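Long-range contacts in haloacid delahogenase-like family hydrolase (PDB 2PKE), which probably acts as a magnesium-dependent phosphatase of the haloacid dehalogenase (HAD) superfamily: residues Q14-D19 and V183-S188; A59-N64 and T76-E81; F68-K73 and I133-L138; H109-I114 and E142-Q147; A115-A120 and P231-W236. All blocks are in the same frame, centred on the assembly; numbering follows the deposited sequence.

Contact 1 of 5, residues Q14-D19 and V183-S188. With MG (magnesium ion), chain C.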
# COMPACT_ATOMS: atom_id res chain seq x y z
N GLN A 14 -25.78 -1.67 8.20
CA GLN A 14 -25.74 -1.89 6.75
C GLN A 14 -24.42 -2.47 6.26
O GLN A 14 -24.37 -3.00 5.15
CB GLN A 14 -25.99 -0.56 6.01
CG GLN A 14 -27.31 0.13 6.33
CD GLN A 14 -28.49 -0.59 5.78
OE1 GLN A 14 -28.36 -1.38 4.84
NE2 GLN A 14 -29.68 -0.30 6.34
N LEU A 15 -23.35 -2.36 7.05
CA LEU A 15 -22.03 -2.70 6.60
C LEU A 15 -21.26 -3.39 7.71
O LEU A 15 -21.28 -2.95 8.82
CB LEU A 15 -21.28 -1.48 6.12
CG LEU A 15 -19.86 -1.67 5.60
CD1 LEU A 15 -19.76 -2.51 4.29
CD2 LEU A 15 -19.17 -0.30 5.36
N VAL A 16 -20.62 -4.50 7.40
CA VAL A 16 -19.82 -5.20 8.37
C VAL A 16 -18.39 -5.23 7.84
O VAL A 16 -18.14 -5.71 6.74
CB VAL A 16 -20.34 -6.59 8.64
CG1 VAL A 16 -19.46 -7.27 9.71
CG2 VAL A 16 -21.81 -6.56 9.07
N GLY A 17 -17.47 -4.71 8.64
CA GLY A 17 -16.09 -4.67 8.28
C GLY A 17 -15.39 -5.80 8.99
O GLY A 17 -15.78 -6.16 10.09
N PHE A 18 -14.36 -6.37 8.34
CA PHE A 18 -13.59 -7.43 8.91
C PHE A 18 -12.13 -7.04 8.87
O PHE A 18 -11.63 -6.62 7.83
CB PHE A 18 -13.74 -8.72 8.10
CG PHE A 18 -15.13 -9.30 8.14
CD1 PHE A 18 -16.11 -8.83 7.30
CD2 PHE A 18 -15.44 -10.29 9.04
CE1 PHE A 18 -17.40 -9.37 7.36
CE2 PHE A 18 -16.71 -10.83 9.08
CZ PHE A 18 -17.68 -10.35 8.22
N ASP A 19 -11.42 -7.25 9.97
CA ASP A 19 -9.95 -7.31 9.93
C ASP A 19 -9.48 -8.57 9.19
O ASP A 19 -10.24 -9.52 8.98
CB ASP A 19 -9.41 -7.28 11.36
CG ASP A 19 -7.90 -7.35 11.46
OD1 ASP A 19 -7.19 -6.66 10.68
OD2 ASP A 19 -7.39 -8.10 12.34
N VAL A 183 -20.60 -2.13 11.74
CA VAL A 183 -19.97 -2.99 12.73
C VAL A 183 -18.60 -3.38 12.19
O VAL A 183 -18.47 -3.76 11.04
CB VAL A 183 -20.79 -4.29 13.02
CG1 VAL A 183 -20.16 -5.08 14.14
CG2 VAL A 183 -22.25 -3.97 13.40
N MSE A 184 -17.59 -3.33 13.04
CA MSE A 184 -16.25 -3.80 12.69
C MSE A 184 -15.90 -5.05 13.51
O MSE A 184 -16.09 -5.03 14.75
CB MSE A 184 -15.23 -2.70 12.94
CG MSE A 184 -13.78 -3.17 12.67
SE MSE A 184 -13.29 -3.41 10.81
CE MSE A 184 -11.50 -3.92 11.35
N ILE A 185 -15.38 -6.09 12.82
CA ILE A 185 -14.97 -7.36 13.47
C ILE A 185 -13.46 -7.47 13.44
O ILE A 185 -12.85 -7.37 12.38
CB ILE A 185 -15.60 -8.60 12.81
CG1 ILE A 185 -17.13 -8.51 12.78
CG2 ILE A 185 -15.13 -9.88 13.54
CD1 ILE A 185 -17.80 -9.71 12.16
N GLY A 186 -12.85 -7.66 14.60
CA GLY A 186 -11.42 -7.87 14.65
C GLY A 186 -10.86 -8.43 15.94
O GLY A 186 -11.56 -8.60 16.92
N ASN A 187 -9.57 -8.72 15.91
CA ASN A 187 -8.91 -9.34 17.05
C ASN A 187 -8.20 -8.38 17.96
O ASN A 187 -7.72 -8.81 19.01
CB ASN A 187 -7.91 -10.38 16.57
CG ASN A 187 -6.72 -9.78 15.85
OD1 ASN A 187 -6.84 -9.38 14.69
ND2 ASN A 187 -5.56 -9.74 16.51
N SER A 188 -8.05 -7.12 17.55
CA SER A 188 -7.36 -6.10 18.37
C SER A 188 -8.37 -5.04 18.85
O SER A 188 -8.95 -4.36 18.05
CB SER A 188 -6.26 -5.43 17.54
OG SER A 188 -5.72 -4.31 18.22
MG MG C . -5.65 -8.52 13.21
O HOH W 1 -4.88 -7.31 11.62
O HOH W 2 -3.92 -9.01 14.22
O HOH W 3 -5.96 -6.70 14.38

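Contact 2 of 5, residues A59-N64 and T76-E81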
# COMPACT_ATOMS: atom_id res chain seq x y z
N ALA A 59 12.59 -1.01 20.65
CA ALA A 59 13.19 0.31 20.49
C ALA A 59 13.18 0.69 19.00
O ALA A 59 12.57 1.68 18.61
CB ALA A 59 14.61 0.33 21.05
N VAL A 60 13.82 -0.16 18.19
CA VAL A 60 14.00 0.06 16.76
C VAL A 60 12.69 0.06 15.99
O VAL A 60 12.46 0.91 15.15
CB VAL A 60 14.95 -1.01 16.17
CG1 VAL A 60 15.05 -0.90 14.65
CG2 VAL A 60 16.34 -0.88 16.80
N GLU A 61 11.85 -0.92 16.24
CA GLU A 61 10.58 -0.97 15.54
C GLU A 61 9.73 0.28 15.81
O GLU A 61 9.09 0.79 14.89
CB GLU A 61 9.82 -2.24 15.91
CG GLU A 61 9.99 -3.35 14.90
CD GLU A 61 9.37 -4.65 15.35
OE1 GLU A 61 9.37 -4.92 16.58
OE2 GLU A 61 8.91 -5.39 14.45
N ARG A 62 9.73 0.76 17.04
CA ARG A 62 8.93 1.94 17.43
C ARG A 62 9.38 3.20 16.66
O ARG A 62 8.55 3.94 16.12
CB ARG A 62 8.94 2.14 18.96
CG ARG A 62 8.00 1.13 19.72
CD ARG A 62 7.70 1.50 21.21
N ARG A 63 10.69 3.41 16.58
CA ARG A 63 11.21 4.51 15.76
C ARG A 63 11.07 4.35 14.23
O ARG A 63 10.92 5.33 13.52
CB ARG A 63 12.64 4.85 16.14
CG ARG A 63 13.71 3.88 15.75
CD ARG A 63 15.06 4.47 16.19
NE ARG A 63 16.16 3.50 16.26
CZ ARG A 63 16.78 2.95 15.21
NH1 ARG A 63 16.41 3.25 13.96
NH2 ARG A 63 17.77 2.09 15.41
N ASN A 64 11.12 3.12 13.75
CA ASN A 64 10.99 2.85 12.31
C ASN A 64 9.56 2.79 11.79
O ASN A 64 9.34 2.90 10.60
CB ASN A 64 11.71 1.58 11.96
CG ASN A 64 13.20 1.73 12.03
OD1 ASN A 64 13.70 2.83 12.22
ND2 ASN A 64 13.93 0.61 11.88
N THR A 76 11.76 -6.70 8.69
CA THR A 76 13.08 -7.22 8.29
C THR A 76 14.22 -6.23 8.42
O THR A 76 15.28 -6.55 8.98
CB THR A 76 13.06 -7.73 6.89
OG1 THR A 76 12.03 -8.73 6.82
CG2 THR A 76 14.40 -8.35 6.52
N LEU A 77 13.97 -5.01 7.96
CA LEU A 77 14.93 -3.92 8.08
C LEU A 77 15.18 -3.52 9.55
O LEU A 77 16.32 -3.24 9.93
CB LEU A 77 14.47 -2.71 7.28
CG LEU A 77 14.55 -2.91 5.77
CD1 LEU A 77 13.70 -1.80 5.16
CD2 LEU A 77 16.01 -2.94 5.19
N SER A 78 14.13 -3.53 10.36
CA SER A 78 14.32 -3.27 11.80
C SER A 78 15.12 -4.41 12.47
O SER A 78 15.91 -4.18 13.36
CB SER A 78 12.98 -3.07 12.47
OG SER A 78 12.32 -1.89 11.98
N MSE A 79 14.89 -5.66 12.05
CA MSE A 79 15.67 -6.80 12.55
C MSE A 79 17.11 -6.68 12.17
O MSE A 79 17.95 -7.08 12.93
CB MSE A 79 15.13 -8.13 12.02
CG MSE A 79 13.84 -8.57 12.67
SE MSE A 79 13.30 -10.30 11.99
CE MSE A 79 12.05 -10.65 13.44
N ILE A 80 17.41 -6.22 10.97
CA ILE A 80 18.81 -6.13 10.53
C ILE A 80 19.50 -5.11 11.44
O ILE A 80 20.60 -5.36 12.03
CB ILE A 80 18.95 -5.75 9.00
CG1 ILE A 80 18.59 -6.97 8.10
CG2 ILE A 80 20.38 -5.26 8.70
CD1 ILE A 80 18.09 -6.62 6.67
N GLU A 81 18.84 -3.97 11.59
CA GLU A 81 19.35 -2.86 12.38
C GLU A 81 19.55 -3.28 13.84
O GLU A 81 20.57 -2.99 14.45
CB GLU A 81 18.37 -1.70 12.21
CG GLU A 81 18.91 -0.34 12.48
CD GLU A 81 18.15 0.73 11.70
OE1 GLU A 81 16.89 0.76 11.77
OE2 GLU A 81 18.81 1.54 11.02

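Contact 3 of 5, residues F68-K73 and I133-L138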
# COMPACT_ATOMS: atom_id res chain seq x y z
N PHE A 68 8.46 3.28 7.94
CA PHE A 68 8.08 2.06 7.21
C PHE A 68 6.59 1.81 7.22
O PHE A 68 6.09 1.11 6.33
CB PHE A 68 8.74 0.83 7.83
CG PHE A 68 10.24 0.87 7.81
CD1 PHE A 68 10.93 1.56 6.87
CD2 PHE A 68 10.96 0.16 8.76
CE1 PHE A 68 12.32 1.55 6.87
CE2 PHE A 68 12.34 0.17 8.75
CZ PHE A 68 13.00 0.87 7.82
N GLY A 69 5.90 2.33 8.26
CA GLY A 69 4.59 1.82 8.65
C GLY A 69 4.64 0.32 9.03
O GLY A 69 5.71 -0.22 9.32
N TYR A 70 3.49 -0.33 9.02
CA TYR A 70 3.38 -1.73 9.45
C TYR A 70 3.71 -2.69 8.31
O TYR A 70 3.56 -2.36 7.16
CB TYR A 70 1.97 -2.03 9.94
CG TYR A 70 1.55 -1.19 11.08
CD1 TYR A 70 1.95 -1.50 12.38
CD2 TYR A 70 0.80 -0.06 10.88
CE1 TYR A 70 1.60 -0.69 13.44
CE2 TYR A 70 0.45 0.77 11.95
CZ TYR A 70 0.84 0.44 13.22
OH TYR A 70 0.48 1.24 14.30
N GLY A 71 4.16 -3.88 8.67
CA GLY A 71 4.34 -4.98 7.73
C GLY A 71 5.68 -5.66 7.79
O GLY A 71 6.62 -5.18 8.43
N ALA A 72 5.79 -6.79 7.09
CA ALA A 72 7.01 -7.65 7.13
C ALA A 72 8.26 -7.02 6.54
O ALA A 72 9.36 -7.32 6.95
CB ALA A 72 6.72 -8.96 6.41
N LYS A 73 8.11 -6.16 5.55
CA LYS A 73 9.28 -5.55 4.94
C LYS A 73 10.05 -4.64 5.91
O LYS A 73 11.29 -4.75 6.04
CB LYS A 73 8.88 -4.84 3.65
CG LYS A 73 9.85 -5.08 2.52
CD LYS A 73 9.19 -5.26 1.17
CE LYS A 73 8.19 -4.22 0.84
NZ LYS A 73 7.70 -4.52 -0.53
N ILE A 133 -11.06 -4.47 6.05
CA ILE A 133 -10.29 -3.27 6.36
C ILE A 133 -9.09 -3.70 7.14
O ILE A 133 -9.17 -4.29 8.24
CB ILE A 133 -11.10 -2.23 7.15
CG1 ILE A 133 -12.36 -1.90 6.36
CG2 ILE A 133 -10.23 -0.96 7.45
CD1 ILE A 133 -13.38 -0.94 7.05
N THR A 134 -7.94 -3.41 6.56
CA THR A 134 -6.68 -3.75 7.22
C THR A 134 -5.61 -2.66 7.09
O THR A 134 -5.67 -1.87 6.20
CB THR A 134 -6.10 -5.03 6.65
OG1 THR A 134 -5.04 -5.44 7.52
CG2 THR A 134 -5.56 -4.82 5.24
N LYS A 135 -4.68 -2.59 8.05
CA LYS A 135 -3.54 -1.71 7.93
C LYS A 135 -2.33 -2.48 7.46
O LYS A 135 -2.32 -3.73 7.49
CB LYS A 135 -3.27 -0.91 9.23
CG LYS A 135 -2.67 -1.66 10.37
CD LYS A 135 -2.87 -0.87 11.67
CE LYS A 135 -2.23 -1.53 12.82
NZ LYS A 135 -2.43 -0.64 14.00
N GLY A 136 -1.33 -1.76 6.96
CA GLY A 136 -0.09 -2.37 6.59
C GLY A 136 0.21 -2.27 5.11
O GLY A 136 -0.04 -1.23 4.48
N ASP A 137 0.82 -3.33 4.60
CA ASP A 137 1.40 -3.40 3.25
C ASP A 137 0.30 -3.77 2.28
O ASP A 137 -0.29 -4.86 2.33
CB ASP A 137 2.57 -4.40 3.29
CG ASP A 137 3.31 -4.55 1.95
OD1 ASP A 137 2.66 -4.63 0.88
OD2 ASP A 137 4.56 -4.61 1.98
N LEU A 138 -0.00 -2.85 1.38
CA LEU A 138 -1.05 -3.05 0.40
C LEU A 138 -0.84 -4.28 -0.45
O LEU A 138 -1.76 -5.05 -0.67
CB LEU A 138 -1.10 -1.88 -0.56
CG LEU A 138 -2.12 -1.90 -1.69
CD1 LEU A 138 -3.55 -1.75 -1.17
CD2 LEU A 138 -1.78 -0.79 -2.61
O HOH W 4 5.61 -5.48 4.34

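Contact 4 of 5, residues H109-I114 and E142-Q147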
# COMPACT_ATOMS: atom_id res chain seq x y z
N HIS A 109 4.14 -15.90 3.57
CA HIS A 109 3.75 -16.91 4.55
C HIS A 109 2.46 -17.55 4.08
O HIS A 109 1.63 -16.89 3.44
CB HIS A 109 3.70 -16.41 6.02
CG HIS A 109 2.55 -15.52 6.38
ND1 HIS A 109 1.23 -15.93 6.35
CD2 HIS A 109 2.53 -14.25 6.87
CE1 HIS A 109 0.45 -14.94 6.76
NE2 HIS A 109 1.22 -13.91 7.09
N PRO A 110 2.32 -18.86 4.35
CA PRO A 110 1.06 -19.53 3.99
C PRO A 110 -0.11 -18.79 4.63
O PRO A 110 -0.01 -18.37 5.79
CB PRO A 110 1.21 -20.95 4.59
CG PRO A 110 2.69 -21.09 5.03
CD PRO A 110 3.31 -19.73 5.04
N VAL A 111 -1.20 -18.62 3.89
CA VAL A 111 -2.42 -18.01 4.41
C VAL A 111 -3.47 -19.08 4.66
O VAL A 111 -4.09 -19.66 3.74
CB VAL A 111 -2.96 -16.90 3.46
CG1 VAL A 111 -4.19 -16.27 4.03
CG2 VAL A 111 -1.89 -15.85 3.22
N GLU A 112 -3.67 -19.37 5.93
CA GLU A 112 -4.59 -20.40 6.36
C GLU A 112 -5.76 -19.73 7.05
O GLU A 112 -5.62 -19.15 8.13
CB GLU A 112 -3.87 -21.34 7.31
CG GLU A 112 -4.81 -22.28 8.08
CD GLU A 112 -4.06 -23.19 9.06
OE1 GLU A 112 -2.80 -23.17 9.07
OE2 GLU A 112 -4.75 -23.91 9.81
N VAL A 113 -6.92 -19.82 6.42
CA VAL A 113 -8.12 -19.26 6.95
C VAL A 113 -8.50 -19.98 8.26
O VAL A 113 -8.28 -21.17 8.42
CB VAL A 113 -9.25 -19.23 5.87
CG1 VAL A 113 -10.65 -18.77 6.46
CG2 VAL A 113 -8.83 -18.33 4.75
N ILE A 114 -9.01 -19.22 9.21
CA ILE A 114 -9.35 -19.76 10.53
C ILE A 114 -10.65 -20.57 10.44
O ILE A 114 -11.54 -20.24 9.66
CB ILE A 114 -9.44 -18.60 11.55
CG1 ILE A 114 -8.02 -18.19 11.94
CG2 ILE A 114 -10.33 -19.00 12.73
CD1 ILE A 114 -7.90 -16.81 12.56
N GLU A 142 -3.15 -7.57 -0.12
CA GLU A 142 -3.87 -8.00 -1.33
C GLU A 142 -3.56 -9.46 -1.69
O GLU A 142 -4.45 -10.23 -2.04
CB GLU A 142 -3.52 -7.11 -2.48
CG GLU A 142 -4.30 -5.82 -2.49
CD GLU A 142 -3.90 -4.97 -3.68
OE1 GLU A 142 -2.91 -5.31 -4.35
OE2 GLU A 142 -4.57 -3.96 -3.93
N GLN A 143 -2.30 -9.85 -1.53
CA GLN A 143 -1.91 -11.23 -1.81
C GLN A 143 -2.51 -12.20 -0.78
O GLN A 143 -2.91 -13.30 -1.14
CB GLN A 143 -0.40 -11.35 -1.97
CG GLN A 143 0.15 -10.80 -3.34
CD GLN A 143 -0.71 -11.16 -4.59
OE1 GLN A 143 -0.99 -10.31 -5.44
NE2 GLN A 143 -1.14 -12.43 -4.70
N LYS A 144 -2.63 -11.79 0.47
CA LYS A 144 -3.19 -12.65 1.52
C LYS A 144 -4.66 -12.93 1.23
O LYS A 144 -5.05 -14.08 1.26
CB LYS A 144 -3.00 -12.07 2.92
CG LYS A 144 -1.51 -11.98 3.43
CD LYS A 144 -1.48 -11.84 4.97
CE LYS A 144 -0.44 -10.92 5.55
NZ LYS A 144 -0.08 -11.29 7.00
N ILE A 145 -5.44 -11.91 0.89
CA ILE A 145 -6.83 -12.16 0.53
C ILE A 145 -6.95 -13.12 -0.67
O ILE A 145 -7.83 -13.96 -0.69
CB ILE A 145 -7.67 -10.85 0.39
CG1 ILE A 145 -9.14 -11.16 0.14
CG2 ILE A 145 -7.14 -9.93 -0.70
CD1 ILE A 145 -9.83 -11.90 1.31
N GLU A 146 -6.07 -13.03 -1.65
CA GLU A 146 -6.11 -13.96 -2.81
C GLU A 146 -5.68 -15.38 -2.40
O GLU A 146 -6.38 -16.32 -2.68
CB GLU A 146 -5.32 -13.36 -3.99
CG GLU A 146 -5.52 -14.04 -5.42
CD GLU A 146 -6.97 -13.92 -6.07
OE1 GLU A 146 -7.64 -12.86 -5.95
OE2 GLU A 146 -7.41 -14.91 -6.72
N GLN A 147 -4.58 -15.52 -1.65
CA GLN A 147 -4.11 -16.81 -1.13
C GLN A 147 -5.15 -17.48 -0.24
O GLN A 147 -5.11 -18.69 -0.08
CB GLN A 147 -2.85 -16.66 -0.24
CG GLN A 147 -1.52 -16.16 -0.87
CD GLN A 147 -0.38 -15.89 0.18
OE1 GLN A 147 -0.11 -14.73 0.56
NE2 GLN A 147 0.26 -16.98 0.65
O HOH W 5 1.57 -14.21 2.92
O HOH W 6 -0.92 -19.89 1.49

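Contact 5 of 5, residues A115-A120 and P231-W236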
# COMPACT_ATOMS: atom_id res chain seq x y z
N ALA A 115 -10.74 -21.64 11.23
CA ALA A 115 -11.93 -22.48 11.25
C ALA A 115 -13.20 -21.68 11.44
O ALA A 115 -13.31 -20.91 12.40
CB ALA A 115 -11.82 -23.55 12.36
N GLY A 116 -14.15 -21.87 10.52
CA GLY A 116 -15.49 -21.28 10.60
C GLY A 116 -15.66 -19.92 9.97
O GLY A 116 -16.78 -19.42 9.86
N VAL A 117 -14.55 -19.33 9.53
CA VAL A 117 -14.57 -17.96 9.02
C VAL A 117 -15.38 -17.85 7.74
O VAL A 117 -16.28 -17.02 7.65
CB VAL A 117 -13.16 -17.41 8.87
CG1 VAL A 117 -13.12 -16.18 7.96
CG2 VAL A 117 -12.59 -17.09 10.26
N ARG A 118 -15.13 -18.72 6.77
CA ARG A 118 -15.81 -18.59 5.49
C ARG A 118 -17.30 -18.69 5.66
O ARG A 118 -18.06 -17.94 5.00
CB ARG A 118 -15.30 -19.65 4.49
CG ARG A 118 -15.88 -19.53 3.11
CD ARG A 118 -15.25 -20.42 2.05
NE ARG A 118 -16.06 -20.04 0.94
CZ ARG A 118 -15.76 -19.15 0.02
NH1 ARG A 118 -14.52 -18.71 -0.17
NH2 ARG A 118 -16.70 -18.83 -0.82
N GLU A 119 -17.77 -19.61 6.52
CA GLU A 119 -19.22 -19.76 6.71
C GLU A 119 -19.81 -18.53 7.39
O GLU A 119 -20.87 -18.12 7.03
CB GLU A 119 -19.59 -20.99 7.57
CG GLU A 119 -19.44 -22.32 6.82
CD GLU A 119 -18.02 -22.89 6.83
OE1 GLU A 119 -17.06 -22.25 7.36
OE2 GLU A 119 -17.88 -24.03 6.31
N ALA A 120 -19.13 -18.02 8.42
CA ALA A 120 -19.52 -16.78 9.15
C ALA A 120 -19.67 -15.60 8.16
O ALA A 120 -20.72 -14.94 8.10
CB ALA A 120 -18.48 -16.47 10.21
N PRO A 231 -16.04 -15.37 21.05
CA PRO A 231 -14.82 -16.20 21.10
C PRO A 231 -14.36 -16.83 19.77
O PRO A 231 -13.18 -16.96 19.56
CB PRO A 231 -15.16 -17.29 22.12
CG PRO A 231 -16.32 -16.81 22.85
CD PRO A 231 -17.08 -15.90 21.94
N ASP A 232 -15.27 -17.23 18.91
CA ASP A 232 -14.88 -17.79 17.65
C ASP A 232 -15.82 -17.31 16.54
O ASP A 232 -16.89 -16.80 16.83
CB ASP A 232 -14.78 -19.32 17.74
CG ASP A 232 -16.11 -20.00 17.66
OD1 ASP A 232 -16.76 -20.06 18.73
OD2 ASP A 232 -16.48 -20.48 16.54
N PRO A 233 -15.37 -17.41 15.28
CA PRO A 233 -16.15 -16.85 14.18
C PRO A 233 -17.57 -17.36 14.04
O PRO A 233 -18.40 -16.64 13.48
CB PRO A 233 -15.31 -17.18 12.94
CG PRO A 233 -13.95 -17.33 13.45
CD PRO A 233 -14.10 -17.97 14.78
N SER A 234 -17.85 -18.58 14.44
CA SER A 234 -19.20 -19.13 14.31
C SER A 234 -20.25 -18.26 15.06
O SER A 234 -21.44 -18.22 14.68
CB SER A 234 -19.26 -20.61 14.75
OG SER A 234 -18.98 -20.77 16.13
N GLY A 235 -19.79 -17.51 16.06
CA GLY A 235 -20.67 -16.55 16.77
C GLY A 235 -20.87 -15.17 16.12
O GLY A 235 -21.71 -14.40 16.56
N TRP A 236 -20.16 -14.89 15.03
CA TRP A 236 -20.19 -13.56 14.46
C TRP A 236 -21.55 -13.18 13.87
O TRP A 236 -21.98 -12.05 14.05
CB TRP A 236 -19.14 -13.38 13.36
CG TRP A 236 -17.69 -13.37 13.79
CD1 TRP A 236 -17.21 -13.18 15.02
CD2 TRP A 236 -16.56 -13.46 12.92
NE1 TRP A 236 -15.83 -13.20 15.01
CE2 TRP A 236 -15.40 -13.38 13.73
CE3 TRP A 236 -16.40 -13.72 11.54
CZ2 TRP A 236 -14.10 -13.47 13.21
CZ3 TRP A 236 -15.12 -13.82 11.02
CH2 TRP A 236 -13.98 -13.68 11.85

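Contact 1 of 5, residues Q14-D19 and V183-S188
The magnesium site of this HAD-type, Rossmann-like domain lies where Asp19 and Asn187 meet, past the C-terminal ends of the neighbouring parallel strands 15-18 and 182-186. Asp19 opens what is probably the family's DxDx(T/V) signature. Four backbone hydrogen bonds zip the strands together: Val183 N to Leu15 O, Gly17 N to Val183 O, Ile185 N to Gly17 O and Asp19 N to Ile185 O. On the sheet face carrying Val16 and Phe18, Ile185 CD1 packs 3.5 Å from Phe18 CE2 and 3.8 Å from Val16 CG1. On the other face selenomethionine Met184 bends at chi2 (72°), which brings SE to 3.7 Å from Gly17 C. Its CE then reaches on to Asp19 N, 3.6 Å away. Around the ion, Asp21 supplies its backbone O, Thr23 OG1 lies within hydrogen-bonding reach of both Asp19 OD2 and Asn187 OD1, and Lys163 pairs with Asp19 OD1. The carboxylate of Asp19 and the amide of Asn187 are nearly coplanar, 24° apart. Three waters share the magnesium with them, one of them also donating to Asp19 OD1. Asp19 OD2 binds the metal at 2.0 Å and Asn187 OD1 at 2.1 Å, which sets these two oxygens 2.7 Å apart without a hydrogen bond.

Contact 2 of 5, residues A59-N64 and T76-E81
Asn64 on helix 57-68 spends both N-H groups of its side-chain amide on helix 72-86. One goes from ND2 to Ser78 OG at 3.0 Å, and the other from ND2 to Glu81 OE1, also at 3.0 Å. Both acceptors lie in the amide plane. The second bond is almost straight and meets Glu81 OE1 nearly along its C-O axis, although the amide and carboxylate are far from coplanar. Asn64 CG stands beside its own backbone N (chi1 -71°), on a CB already directed at the partner helix, and this places ND2 between its two acceptors. A second donor reaches Glu81 OE1 across the contact: Arg63 NH1 makes a weak, long salt bridge of 3.4 Å, the guanidinium and carboxylate planes 60° apart. Beside these polar groups Val60 CG1 packs 3.7 Å from Ser78 CB, and Glu61 CG flanks the same CB at 3.9 Å. Partners outside the two segments complete the network. Ser78 OG also bonds Gly74 O within its own helix, whereas Arg104 of the second subunit takes Asn64 OD1 and pairs with Glu81 OE1 as a further donor, and Gln97 NE2 of that subunit takes Glu81 OE2. The buried Glu81 carboxylate is thus gripped from both chains, probably favouring its charged form. The segment axes approach to 9.2 Å in this helix-turn-helix pair, its segments inclined at 134°, part of the helical cap characteristic of many HAD hydrolases, which here also forms a subunit interface.

Contact 3 of 5, residues F68-K73 and I133-L138
Tyr70 lies against the side chain of Lys135, and this pair is the close-packed half of the contact. Lys135 CE sits over the middle of one ring face, 3.7 Å from the Tyr70 centroid and only 14° off the ring normal, a CH-pi contact. The lysine chain, extended beyond CG, lays CD along the same face, 3.7 Å from Tyr70 CE2. NZ goes past the centre toward the phenol end, giving an off-centre cation-pi contact of 4.1 Å between Lys135 NZ and the Tyr70 centroid. Glu162 then fixes both tips: it forms a salt bridge with Lys135 NZ and a hydrogen bond with Tyr70 OH. At the root of the tyrosine the backbones come close, Tyr70 O standing 3.7 Å from Gly136 CA.

The side with Lys73 and Asp137 is looser and hydrated. Lys73 NZ and Asp137 OD2 are 4.0 Å apart, too far for a salt bridge, and Lys73 NZ instead hydrogen-bonds Phe68 O of the second subunit. A water links the two segments, accepting from Lys73 N at 2.9 Å and donating to Asp137 OD2 at 2.7 Å. Asp137 CG is anti to the backbone N (chi1 -178°), which carries OD2 out to that water, while OD1 caps helix 138-148 at His140 N. The turn between two cap helices thus rests on the C-terminal end of core strand 129-135, with the side chain of Lys135 about 8 Å from the magnesium: a cap-to-core junction beside the metal site, as in other capped HAD enzymes.

Contact 4 of 5, residues H109-I114 and E142-Q147
Lys144, on helix 138-148, threads past Val111 to reach the imidazole of His109. Its CB lies 4.0 Å from Val111 CG2, and its CG, set beside the backbone N (chi1 -66°), keeps to the same methyl at 3.9 Å from Val111 CG2. A bend at chi3 (-142°) then turns the chain to the histidine. CD is 4.0 Å from His109 NE2, CE is 3.8 Å from the same nitrogen, and NZ at the tip donates to His109 NE2 over 2.9 Å. That ammonium arrives at the ring edge, 22° out of the ring plane, the two side chains crossing at about a right angle. His109 ND1 gives its own proton to Pro110 O at 2.8 Å, which fixes the ring's rotation and presents NE2 as the acceptor. Tyr30 stacks on the ring. Lys144 NZ is shared with Asp21 OD1 in a salt bridge, its strongest partner, so one ammonium is held by both the histidine and a magnesium-site residue.

One helical turn on, Gln147 holds the linker backbone. NE2 donates to His109 O at 3.1 Å, from above the carbonyl plane, and a water that donates to both His109 O and Gln147 OE1 closes a bridge alongside. Val111 CG2 presses on the amide, 3.4 Å from Gln147 OE1. Segment 109-114 links helix 93-107 of the cap to helix 117-125 of the core, so this is a cap-to-core linker of a capped HAD fold, fastened beside its metal site.

Contact 5 of 5, residues A115-A120 and P231-W236
Pro233 and Val117 meet unusually closely for two aliphatic groups: Val117 CG2 is 3.5 Å from Pro233 CG, tighter than a normal van der Waals contact, and the two side chains cross obliquely. The valine CG2 branch does the touching because it stands beside its own backbone N (chi1 163° for CG1), which turns it to the proline ring. The same methyl extends to Trp236 CH2 at 4.0 Å. One helical turn later Ala120 CB approaches Trp236 CE3 at 3.7 Å and Pro233 O at 3.3 Å. Pro233 touches both partners: its ring meets Val117, while its CA sits over the centre of one face of the Trp236 ring, 3.5 Å above the plane. No hydrogen bond spans the two segments. In the HAD core this packs the opening turn of helix 117-125, which leads into strand 129-135, against the loop that follows edge strand 227-229 and enters the C-terminal helix 236-250. Gly116, with positive phi (90°), occupies the N-cap position of the first helix. The loop is shaped from within by an Asx turn, in which Asp232 OD2 accepts from Ser234 N at 3.1 Å, met from above the carboxylate plane. Trp236 also touches Thr23 of the probable HAD signature, and its ring NE1 hydrogen-bonds to Thr206 OG1.

How the contacts relate
Contact 1 is buried at the centre of the sheet, pairing strands through backbone bonds and a metal; contact 3 lies on the surface at the end of the adjacent strand 129-135, the two strands being joined by a probable backbone hydrogen bond between Phe18 and Ile133. Contacts 2 and 3 both use helix 72-86 and touch the second subunit, but contact 2 is buried and rich in side-chain hydrogen bonds, whereas contact 3 relies on ring packing and water. Contact 4, partly buried, mixes polar grips with valine packing on the linker, and continues along the chain into contact 5. That last one is apolar, and its Trp236 packs on Ile185 and Phe18 of contact 1.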